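Local coordinates for protein toll (Drosophila melanogaster, PDB 4LXR), which acts as the cell-surface receptor for cleaved, activated spaetzle C-106, signalling in embryonic dorsal-ventral patterning and in antifungal immunity, at residues Q338-S343 against T362-D367; Q295-R300 against T315-I320. All coordinates share one frame; numbering follows the deposited sequence.

Both contacts lie in the leucine-rich repeat solenoid of the extracellular part of Toll. Following the chain from the N terminus, contact 2 comes first: residues 295-300 meet residues 315-320, closing one repeat turn between strands 296-299 and 319-321. Contact 1 opens after contact 2 has closed and does the same two turns further on, between the approaches to strands 343-345 and 367-369. The loops follow in series and neither nest nor cross. Their centres are 11 Å apart, and they touch through Leu342 N and Thr318 O, 2.9 Å apart and probably hydrogen-bonded. One N-acetylglucosamine, carried by Asn319 of contact 2, also reaches contact 1.

Contact 1: residues Q338-S343 against T362-D367; sequences QVNLLS and TTNLTD. With NAG (2-acetamido-2-deoxy-beta-D-glucopyranose), chain L; NAG (2-acetamido-2-deoxy-beta-D-glucopyranose), chain D.
Glycosylated Asn364 uses the same side-chain nitrogen for its sugar and for a bond to Val339. Asn364 ND2 is joined to C1 of the N-acetylglucosamine and gives its remaining N-H to Val339 O at 2.8 Å. The bond is fairly straight, 163° at the hydrogen, and lies close to the Asn364 amide plane, so it should restrict rotation of the amide. The sugar spans the two segments. Its O6 donates to Asn340 OD1, and its N2 donates almost straight to Thr363 OG1 at 2.8 Å. Thr363 OG1 sits between its own backbone N and carbonyl carbon (chi1 60°), which turns the hydroxyl to the sugar. A water bridges the backbones, accepting from Asn364 N and lying 2.6 Å from Leu341 O, one of several acceptors within its reach. Further on, Leu342 O is gripped by two backbone donors, Thr366 N at 2.8 Å and Asp367 N at 3.0 Å. The side chains of Leu341 and Leu365 lie side by side, pointing the same way, with CG of Leu341 3.7 Å from CD1 of Leu365. Thr362 CG2 packs against Leu341 CD2. A second N-acetylglucosamine, carried by Asn319, donates from O6 to Asp367 OD2 at 2.5 Å. Each segment begins with a type I turn, and Ser343 and Asp367 form a parallel bridge. Turns leading into stacked parallel strands, with leucines such as Leu341 and Leu365 buried, mark a leucine-rich repeat solenoid.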
ATOM      1  N   GLN A 338     -31.681  -2.321  13.397  1.00 33.45           N
ATOM      2  CA  GLN A 338     -30.331  -1.868  13.712  1.00 32.60           C
ATOM      3  C   GLN A 338     -30.104  -0.354  13.522  1.00 31.73           C
ATOM      4  O   GLN A 338     -29.251   0.077  12.752  1.00 38.10           O
ATOM      5  CB  GLN A 338     -29.289  -2.714  12.963  1.00 28.09           C
ATOM      6  CG  GLN A 338     -29.000  -4.068  13.646  1.00 23.95           C
ATOM      7  CD  GLN A 338     -30.224  -4.960  13.698  1.00 29.06           C
ATOM      8  OE1 GLN A 338     -30.795  -5.290  12.660  1.00 28.93           O
ATOM      9  NE2 GLN A 338     -30.655  -5.334  14.909  1.00 26.22           N
ATOM     10  N   VAL A 339     -30.853   0.439  14.276  1.00 35.51           N
ATOM     11  CA  VAL A 339     -30.763   1.896  14.206  1.00 41.62           C
ATOM     12  C   VAL A 339     -29.390   2.464  14.635  1.00 38.26           C
ATOM     13  O   VAL A 339     -29.046   3.593  14.292  1.00 35.60           O
ATOM     14  CB  VAL A 339     -31.918   2.552  15.016  1.00 37.15           C
ATOM     15  CG1 VAL A 339     -31.675   2.429  16.535  1.00 35.33           C
ATOM     16  CG2 VAL A 339     -32.109   3.991  14.607  1.00 42.78           C
ATOM     17  N   ASN A 340     -28.603   1.679  15.365  1.00 30.87           N
ATOM     18  CA  ASN A 340     -27.315   2.155  15.875  1.00 33.44           C
ATOM     19  C   ASN A 340     -26.108   1.531  15.193  1.00 30.88           C
ATOM     20  O   ASN A 340     -24.981   1.696  15.659  1.00 30.73           O
ATOM     21  CB  ASN A 340     -27.206   1.905  17.385  1.00 26.66           C
ATOM     22  CG  ASN A 340     -28.166   2.758  18.186  1.00 34.91           C
ATOM     23  OD1 ASN A 340     -28.143   3.984  18.098  1.00 37.88           O
ATOM     24  ND2 ASN A 340     -29.029   2.108  18.967  1.00 36.74           N
ATOM     25  N   LEU A 341     -26.340   0.791  14.115  1.00 27.92           N
ATOM     26  CA  LEU A 341     -25.254   0.112  13.420  1.00 25.43           C
ATOM     27  C   LEU A 341     -24.286   1.152  12.852  1.00 26.48           C
ATOM     28  O   LEU A 341     -24.717   2.119  12.226  1.00 28.28           O
ATOM     29  CB  LEU A 341     -25.822  -0.776  12.318  1.00 26.24           C
ATOM     30  CG  LEU A 341     -24.837  -1.643  11.533  1.00 27.90           C
ATOM     31  CD1 LEU A 341     -24.115  -2.623  12.457  1.00 26.31           C
ATOM     32  CD2 LEU A 341     -25.573  -2.375  10.422  1.00 24.01           C
ATOM     33  N   LEU A 342     -22.991   0.980  13.116  1.00 23.78           N
ATOM     34  CA  LEU A 342     -21.978   1.933  12.651  1.00 30.90           C
ATOM     35  C   LEU A 342     -21.151   1.345  11.500  1.00 30.49           C
ATOM     36  O   LEU A 342     -20.781   2.040  10.556  1.00 26.69           O
ATOM     37  CB  LEU A 342     -21.042   2.340  13.795  1.00 27.57           C
ATOM     38  CG  LEU A 342     -21.670   3.017  15.016  1.00 36.46           C
ATOM     39  CD1 LEU A 342     -20.599   3.310  16.072  1.00 21.46           C
ATOM     40  CD2 LEU A 342     -22.449   4.295  14.622  1.00 32.01           C
ATOM     41  N   SER A 343     -20.859   0.058  11.597  1.00 25.83           N
ATOM     42  CA  SER A 343     -19.996  -0.612  10.638  1.00 26.91           C
ATOM     43  C   SER A 343     -20.613  -1.940  10.230  1.00 28.44           C
ATOM     44  O   SER A 343     -20.997  -2.748  11.082  1.00 22.14           O
ATOM     45  CB  SER A 343     -18.631  -0.873  11.271  1.00 28.07           C
ATOM     46  OG  SER A 343     -17.809  -1.620  10.403  1.00 30.63           O
ATOM     47  N   THR A 362     -30.794   1.774   8.966  1.00 32.62           N
ATOM     48  CA  THR A 362     -29.451   1.887   9.534  1.00 33.13           C
ATOM     49  C   THR A 362     -28.910   3.272   9.271  1.00 36.15           C
ATOM     50  O   THR A 362     -27.886   3.418   8.601  1.00 35.42           O
ATOM     51  CB  THR A 362     -28.472   0.908   8.894  1.00 35.17           C
ATOM     52  OG1 THR A 362     -28.488   1.105   7.476  1.00 33.07           O
ATOM     53  CG2 THR A 362     -28.848  -0.532   9.228  1.00 26.60           C
ATOM     54  N   THR A 363     -29.587   4.283   9.812  1.00 33.46           N
ATOM     55  CA  THR A 363     -29.312   5.664   9.449  1.00 40.00           C
ATOM     56  C   THR A 363     -28.033   6.196  10.080  1.00 41.63           C
ATOM     57  O   THR A 363     -27.578   7.278   9.725  1.00 36.18           O
ATOM     58  CB  THR A 363     -30.500   6.597   9.789  1.00 39.85           C
ATOM     59  OG1 THR A 363     -30.765   6.538  11.191  1.00 42.62           O
ATOM     60  CG2 THR A 363     -31.743   6.175   9.030  1.00 32.50           C
ATOM     61  N   ASN A 364     -27.455   5.429  11.000  1.00 40.17           N
ATOM     62  CA  ASN A 364     -26.208   5.811  11.659  1.00 40.58           C
ATOM     63  C   ASN A 364     -24.971   5.150  11.045  1.00 33.02           C
ATOM     64  O   ASN A 364     -23.858   5.346  11.529  1.00 26.52           O
ATOM     65  CB  ASN A 364     -26.270   5.475  13.153  1.00 45.67           C
ATOM     66  CG  ASN A 364     -26.947   6.552  13.963  1.00 47.75           C
ATOM     67  OD1 ASN A 364     -26.536   7.704  13.924  1.00 45.85           O
ATOM     68  ND2 ASN A 364     -28.004   6.183  14.694  1.00 59.39           N
ATOM     69  N   LEU A 365     -25.166   4.355  10.002  1.00 24.81           N
ATOM     70  CA  LEU A 365     -24.056   3.623   9.391  1.00 33.38           C
ATOM     71  C   LEU A 365     -22.974   4.586   8.922  1.00 33.57           C
ATOM     72  O   LEU A 365     -23.275   5.524   8.201  1.00 25.81           O
ATOM     73  CB  LEU A 365     -24.546   2.812   8.190  1.00 22.59           C
ATOM     74  CG  LEU A 365     -23.657   1.647   7.763  1.00 32.92           C
ATOM     75  CD1 LEU A 365     -23.479   0.648   8.914  1.00 27.81           C
ATOM     76  CD2 LEU A 365     -24.257   0.961   6.535  1.00 21.57           C
ATOM     77  N   THR A 366     -21.724   4.354   9.329  1.00 31.05           N
ATOM     78  CA  THR A 366     -20.615   5.206   8.905  1.00 27.02           C
ATOM     79  C   THR A 366     -19.659   4.516   7.932  1.00 31.44           C
ATOM     80  O   THR A 366     -18.991   5.189   7.142  1.00 30.83           O
ATOM     81  CB  THR A 366     -19.815   5.767  10.100  1.00 24.25           C
ATOM     82  OG1 THR A 366     -19.211   4.693  10.824  1.00 29.32           O
ATOM     83  CG2 THR A 366     -20.739   6.562  11.042  1.00 23.64           C
ATOM     84  N   ASP A 367     -19.608   3.185   7.992  1.00 28.41           N
ATOM     85  CA  ASP A 367     -18.650   2.398   7.217  1.00 27.26           C
ATOM     86  C   ASP A 367     -19.347   1.206   6.614  1.00 28.15           C
ATOM     87  O   ASP A 367     -19.994   0.435   7.320  1.00 31.47           O
ATOM     88  CB  ASP A 367     -17.483   1.896   8.099  1.00 18.95           C
ATOM     89  CG  ASP A 367     -16.594   3.025   8.566  1.00 33.80           C
ATOM     90  OD1 ASP A 367     -15.716   3.465   7.783  1.00 43.84           O
ATOM     91  OD2 ASP A 367     -16.801   3.489   9.705  1.00 33.59           O
TER
HETATM   92  C1  NAG L2017     -28.624   7.276  15.423  1.00 47.23           C
HETATM   93  C2  NAG L2017     -29.975   7.412  14.664  1.00 67.34           C
HETATM   94  C3  NAG L2017     -30.997   8.192  15.493  1.00 67.89           C
HETATM   95  C4  NAG L2017     -31.141   7.573  16.874  1.00 63.64           C
HETATM   96  C5  NAG L2017     -29.778   7.596  17.555  1.00 59.50           C
HETATM   97  C6  NAG L2017     -29.795   6.991  18.940  1.00 58.38           C
HETATM   98  C7  NAG L2017     -29.273   9.247  13.160  1.00 62.05           C
HETATM   99  C8  NAG L2017     -29.196   9.706  11.735  1.00 61.00           C
HETATM  100  N2  NAG L2017     -29.803   8.030  13.357  1.00 63.53           N
HETATM  101  O3  NAG L2017     -32.251   8.187  14.819  1.00 75.92           O
HETATM  102  O4  NAG L2017     -32.120   8.263  17.648  1.00 57.91           O
HETATM  103  O5  NAG L2017     -28.863   6.810  16.778  1.00 54.68           O
HETATM  104  O6  NAG L2017     -30.276   5.653  18.910  1.00 56.68           O
HETATM  105  O7  NAG L2017     -28.864   9.945  14.087  1.00 60.20           O
HETATM  106  C1  NAG D   1     -17.205  -0.402  15.112  1.00 24.08           C
HETATM  107  C2  NAG D   1     -15.754  -0.400  15.623  1.00 27.81           C
HETATM  108  C3  NAG D   1     -15.257   1.030  15.811  1.00 30.42           C
HETATM  109  C4  NAG D   1     -15.490   1.865  14.556  1.00 31.31           C
HETATM  110  C5  NAG D   1     -16.948   1.759  14.110  1.00 24.32           C
HETATM  111  C6  NAG D   1     -17.238   2.482  12.807  1.00 22.74           C
HETATM  112  C7  NAG D   1     -15.042  -2.351  16.930  1.00 35.81           C
HETATM  113  C8  NAG D   1     -14.964  -2.967  18.298  1.00 26.28           C
HETATM  114  N2  NAG D   1     -15.615  -1.147  16.863  1.00 32.13           N
HETATM  115  O3  NAG D   1     -13.872   1.001  16.132  1.00 31.36           O
HETATM  116  O4  NAG D   1     -15.205   3.227  14.856  1.00 32.79           O
HETATM  117  O5  NAG D   1     -17.290   0.383  13.908  1.00 24.11           O
HETATM  118  O6  NAG D   1     -16.361   2.081  11.760  1.00 21.73           O
HETATM  119  O7  NAG D   1     -14.612  -2.922  15.931  1.00 37.36           O
HETATM  120  O   HOH W   1     -27.192   2.633  11.720  1.00 29.87           O

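Contact 2: residues Q295-R300 against T315-I320; sequences QILRLR and TQITNI. With NAG (2-acetamido-2-deoxy-beta-D-glucopyranose), chain D.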
ATOM      1  N   GLN A 295     -23.621  -5.598  21.014  1.00 24.10           N
ATOM      2  CA  GLN A 295     -23.014  -4.573  20.167  1.00 25.69           C
ATOM      3  C   GLN A 295     -22.177  -5.110  19.009  1.00 27.61           C
ATOM      4  O   GLN A 295     -22.111  -4.480  17.959  1.00 27.61           O
ATOM      5  CB  GLN A 295     -22.141  -3.623  20.984  1.00 21.52           C
ATOM      6  CG  GLN A 295     -22.884  -2.792  21.998  1.00 32.76           C
ATOM      7  CD  GLN A 295     -21.957  -1.870  22.765  1.00 32.00           C
ATOM      8  OE1 GLN A 295     -20.999  -2.324  23.387  1.00 33.71           O
ATOM      9  NE2 GLN A 295     -22.230  -0.571  22.715  1.00 34.35           N
ATOM     10  N   ILE A 296     -21.513  -6.244  19.204  1.00 28.96           N
ATOM     11  CA  ILE A 296     -20.521  -6.708  18.231  1.00 25.53           C
ATOM     12  C   ILE A 296     -20.738  -8.154  17.797  1.00 31.65           C
ATOM     13  O   ILE A 296     -20.905  -9.058  18.638  1.00 30.81           O
ATOM     14  CB  ILE A 296     -19.101  -6.602  18.807  1.00 26.85           C
ATOM     15  CG1 ILE A 296     -18.765  -5.141  19.107  1.00 33.14           C
ATOM     16  CG2 ILE A 296     -18.074  -7.229  17.835  1.00 18.82           C
ATOM     17  CD1 ILE A 296     -17.563  -4.969  19.999  1.00 41.89           C
ATOM     18  N   LEU A 297     -20.740  -8.377  16.489  1.00 24.94           N
ATOM     19  CA  LEU A 297     -20.811  -9.729  15.954  1.00 16.84           C
ATOM     20  C   LEU A 297     -19.727  -9.976  14.921  1.00 25.19           C
ATOM     21  O   LEU A 297     -19.498  -9.137  14.057  1.00 26.16           O
ATOM     22  CB  LEU A 297     -22.187 -10.003  15.370  1.00 19.30           C
ATOM     23  CG  LEU A 297     -23.282 -10.008  16.442  1.00 29.22           C
ATOM     24  CD1 LEU A 297     -24.629  -9.862  15.829  1.00 36.04           C
ATOM     25  CD2 LEU A 297     -23.234 -11.284  17.278  1.00 23.62           C
ATOM     26  N   ARG A 298     -19.047 -11.117  15.043  1.00 21.60           N
ATOM     27  CA  ARG A 298     -18.061 -11.562  14.064  1.00 22.73           C
ATOM     28  C   ARG A 298     -18.452 -12.956  13.650  1.00 25.19           C
ATOM     29  O   ARG A 298     -18.408 -13.886  14.455  1.00 26.17           O
ATOM     30  CB  ARG A 298     -16.647 -11.619  14.653  1.00 19.39           C
ATOM     31  CG  ARG A 298     -16.236 -10.431  15.499  1.00 20.05           C
ATOM     32  CD  ARG A 298     -16.186  -9.134  14.704  1.00 21.34           C
ATOM     33  NE  ARG A 298     -15.579  -8.078  15.514  1.00 29.00           N
ATOM     34  CZ  ARG A 298     -15.523  -6.798  15.159  1.00 30.12           C
ATOM     35  NH1 ARG A 298     -16.034  -6.394  13.996  1.00 35.45           N
ATOM     36  NH2 ARG A 298     -14.953  -5.925  15.968  1.00 26.94           N
ATOM     37  N   LEU A 299     -18.814 -13.107  12.384  1.00 21.72           N
ATOM     38  CA  LEU A 299     -19.413 -14.337  11.901  1.00 23.23           C
ATOM     39  C   LEU A 299     -18.780 -14.689  10.566  1.00 24.70           C
ATOM     40  O   LEU A 299     -18.939 -13.971   9.567  1.00 27.21           O
ATOM     41  CB  LEU A 299     -20.929 -14.151  11.757  1.00 23.60           C
ATOM     42  CG  LEU A 299     -21.683 -13.655  13.007  1.00 30.11           C
ATOM     43  CD1 LEU A 299     -23.104 -13.205  12.647  1.00 26.48           C
ATOM     44  CD2 LEU A 299     -21.714 -14.740  14.123  1.00 24.48           C
ATOM     45  N   ARG A 300     -18.042 -15.789  10.561  1.00 24.83           N
ATOM     46  CA  ARG A 300     -17.381 -16.267   9.357  1.00 25.03           C
ATOM     47  C   ARG A 300     -17.344 -17.782   9.443  1.00 26.17           C
ATOM     48  O   ARG A 300     -16.611 -18.356  10.260  1.00 29.85           O
ATOM     49  CB  ARG A 300     -15.959 -15.699   9.265  1.00 20.30           C
ATOM     50  CG  ARG A 300     -15.205 -16.253   8.061  1.00 31.35           C
ATOM     51  CD  ARG A 300     -13.716 -16.321   8.274  1.00 30.03           C
ATOM     52  NE  ARG A 300     -13.034 -16.706   7.041  1.00 34.71           N
ATOM     53  CZ  ARG A 300     -12.011 -16.034   6.528  1.00 27.76           C
ATOM     54  NH1 ARG A 300     -11.557 -14.960   7.155  1.00 28.25           N
ATOM     55  NH2 ARG A 300     -11.443 -16.429   5.398  1.00 24.05           N
ATOM     56  N   THR A 315     -31.340  -3.706  19.233  1.00 31.37           N
ATOM     57  CA  THR A 315     -31.216  -2.355  18.700  1.00 29.42           C
ATOM     58  C   THR A 315     -29.855  -1.712  18.955  1.00 34.44           C
ATOM     59  O   THR A 315     -29.515  -0.714  18.318  1.00 32.13           O
ATOM     60  CB  THR A 315     -32.339  -1.432  19.229  1.00 36.03           C
ATOM     61  OG1 THR A 315     -32.117  -1.143  20.613  1.00 37.33           O
ATOM     62  CG2 THR A 315     -33.708  -2.099  19.068  1.00 35.16           C
ATOM     63  N   GLN A 316     -29.075  -2.289  19.866  1.00 33.97           N
ATOM     64  CA  GLN A 316     -27.793  -1.692  20.239  1.00 31.07           C
ATOM     65  C   GLN A 316     -26.599  -2.166  19.420  1.00 27.16           C
ATOM     66  O   GLN A 316     -25.475  -1.750  19.674  1.00 30.89           O
ATOM     67  CB  GLN A 316     -27.499  -1.896  21.733  1.00 35.06           C
ATOM     68  CG  GLN A 316     -28.518  -1.244  22.663  1.00 35.00           C
ATOM     69  CD  GLN A 316     -28.894   0.158  22.238  1.00 41.27           C
ATOM     70  OE1 GLN A 316     -30.042   0.422  21.866  1.00 43.05           O
ATOM     71  NE2 GLN A 316     -27.930   1.071  22.287  1.00 44.82           N
ATOM     72  N   ILE A 317     -26.820  -3.039  18.447  1.00 23.66           N
ATOM     73  CA  ILE A 317     -25.705  -3.536  17.645  1.00 25.77           C
ATOM     74  C   ILE A 317     -24.998  -2.405  16.877  1.00 33.98           C
ATOM     75  O   ILE A 317     -25.643  -1.601  16.198  1.00 27.14           O
ATOM     76  CB  ILE A 317     -26.168  -4.625  16.665  1.00 25.35           C
ATOM     77  CG1 ILE A 317     -26.748  -5.814  17.455  1.00 29.21           C
ATOM     78  CG2 ILE A 317     -25.021  -5.071  15.806  1.00 20.53           C
ATOM     79  CD1 ILE A 317     -27.231  -6.954  16.596  1.00 22.04           C
ATOM     80  N   THR A 318     -23.676  -2.340  17.001  1.00 26.82           N
ATOM     81  CA  THR A 318     -22.900  -1.282  16.364  1.00 26.50           C
ATOM     82  C   THR A 318     -21.920  -1.829  15.321  1.00 29.39           C
ATOM     83  O   THR A 318     -21.523  -1.117  14.406  1.00 26.25           O
ATOM     84  CB  THR A 318     -22.112  -0.467  17.414  1.00 27.99           C
ATOM     85  OG1 THR A 318     -21.247  -1.347  18.155  1.00 31.86           O
ATOM     86  CG2 THR A 318     -23.081   0.263  18.376  1.00 27.23           C
ATOM     87  N   ASN A 319     -21.518  -3.091  15.463  1.00 25.36           N
ATOM     88  CA  ASN A 319     -20.501  -3.637  14.572  1.00 23.33           C
ATOM     89  C   ASN A 319     -20.835  -5.041  14.155  1.00 29.67           C
ATOM     90  O   ASN A 319     -21.009  -5.911  15.002  1.00 29.44           O
ATOM     91  CB  ASN A 319     -19.135  -3.628  15.262  1.00 19.43           C
ATOM     92  CG  ASN A 319     -18.668  -2.228  15.613  1.00 27.08           C
ATOM     93  OD1 ASN A 319     -19.102  -1.646  16.608  1.00 31.24           O
ATOM     94  ND2 ASN A 319     -17.772  -1.694  14.792  1.00 27.60           N
ATOM     95  N   ILE A 320     -20.937  -5.259  12.846  1.00 32.82           N
ATOM     96  CA  ILE A 320     -21.209  -6.586  12.309  1.00 25.71           C
ATOM     97  C   ILE A 320     -20.165  -6.918  11.254  1.00 30.41           C
ATOM     98  O   ILE A 320     -19.988  -6.176  10.291  1.00 28.83           O
ATOM     99  CB  ILE A 320     -22.595  -6.660  11.646  1.00 27.85           C
ATOM    100  CG1 ILE A 320     -23.693  -6.264  12.625  1.00 23.25           C
ATOM    101  CG2 ILE A 320     -22.850  -8.050  11.062  1.00 18.34           C
ATOM    102  CD1 ILE A 320     -25.098  -6.411  12.038  1.00 20.08           C
TER
HETATM  103  C1  NAG D   1     -17.205  -0.402  15.112  1.00 24.08           C
HETATM  104  C2  NAG D   1     -15.754  -0.400  15.623  1.00 27.81           C
HETATM  105  C3  NAG D   1     -15.257   1.030  15.811  1.00 30.42           C
HETATM  106  C4  NAG D   1     -15.490   1.865  14.556  1.00 31.31           C
HETATM  107  C5  NAG D   1     -16.948   1.759  14.110  1.00 24.32           C
HETATM  108  C6  NAG D   1     -17.238   2.482  12.807  1.00 22.74           C
HETATM  109  C7  NAG D   1     -15.042  -2.351  16.930  1.00 35.81           C
HETATM  110  C8  NAG D   1     -14.964  -2.967  18.298  1.00 26.28           C
HETATM  111  N2  NAG D   1     -15.615  -1.147  16.863  1.00 32.13           N
HETATM  112  O3  NAG D   1     -13.872   1.001  16.132  1.00 31.36           O
HETATM  113  O4  NAG D   1     -15.205   3.227  14.856  1.00 32.79           O
HETATM  114  O5  NAG D   1     -17.290   0.383  13.908  1.00 24.11           O
HETATM  115  O6  NAG D   1     -16.361   2.081  11.760  1.00 21.73           O
HETATM  116  O7  NAG D   1     -14.612  -2.922  15.931  1.00 37.36           O
HETATM  117  O   HOH W   2     -24.710   0.321  21.353  1.00 31.17           O
HETATM  118  O   HOH W   3     -16.185  -3.427  13.012  1.00 26.10           O
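Two successive leucine-rich repeats join here through their parallel strands, 296-299 and 319-321. Gln295 O accepts two backbone bonds where the strands begin, from Asn319 N at 2.9 Å and from Thr318 N at 2.8 Å. Asn319 O then takes Leu297 N at 2.9 Å, which continues the parallel pairing. On the face of Ile296, the Asn319 side chain lies alongside and points the same way, with Ile296 CG1 4.1 Å from Asn319 CB. Asn319 ND2 carries an N-acetylglucosamine, while Asn319 OD1 accepts from Thr318 OG1 at 2.7 Å. The amide is thus held at both ends. Arg298 bends at its second torsion (chi2 -64°), which brings one face of the guanidinium over Ile296 CG2, near the rim of the group. Arg298 NH2 donates to the acetyl oxygen O7 of the sugar at 3.0 Å, in the plane of the guanidinium. A water accepts hydrogen bonds from both Arg298 NH1 and Asn319 ND2. Arg298 NH1 is also hydrogen-bonded to Ser321 OG. On the face of Leu297, the Leu297 and Ile317 side chains cross at a slant in the buried interior, with Leu297 CD1 4.0 Å from Ile317 CD1. Arg298 also packs on Ala58 of a spaetzle C-106 chain. Strand 296-299 is flanked by strand 270-273, and strand 319-321 by strand 343-345, so the contact lies within the run of parallel strands.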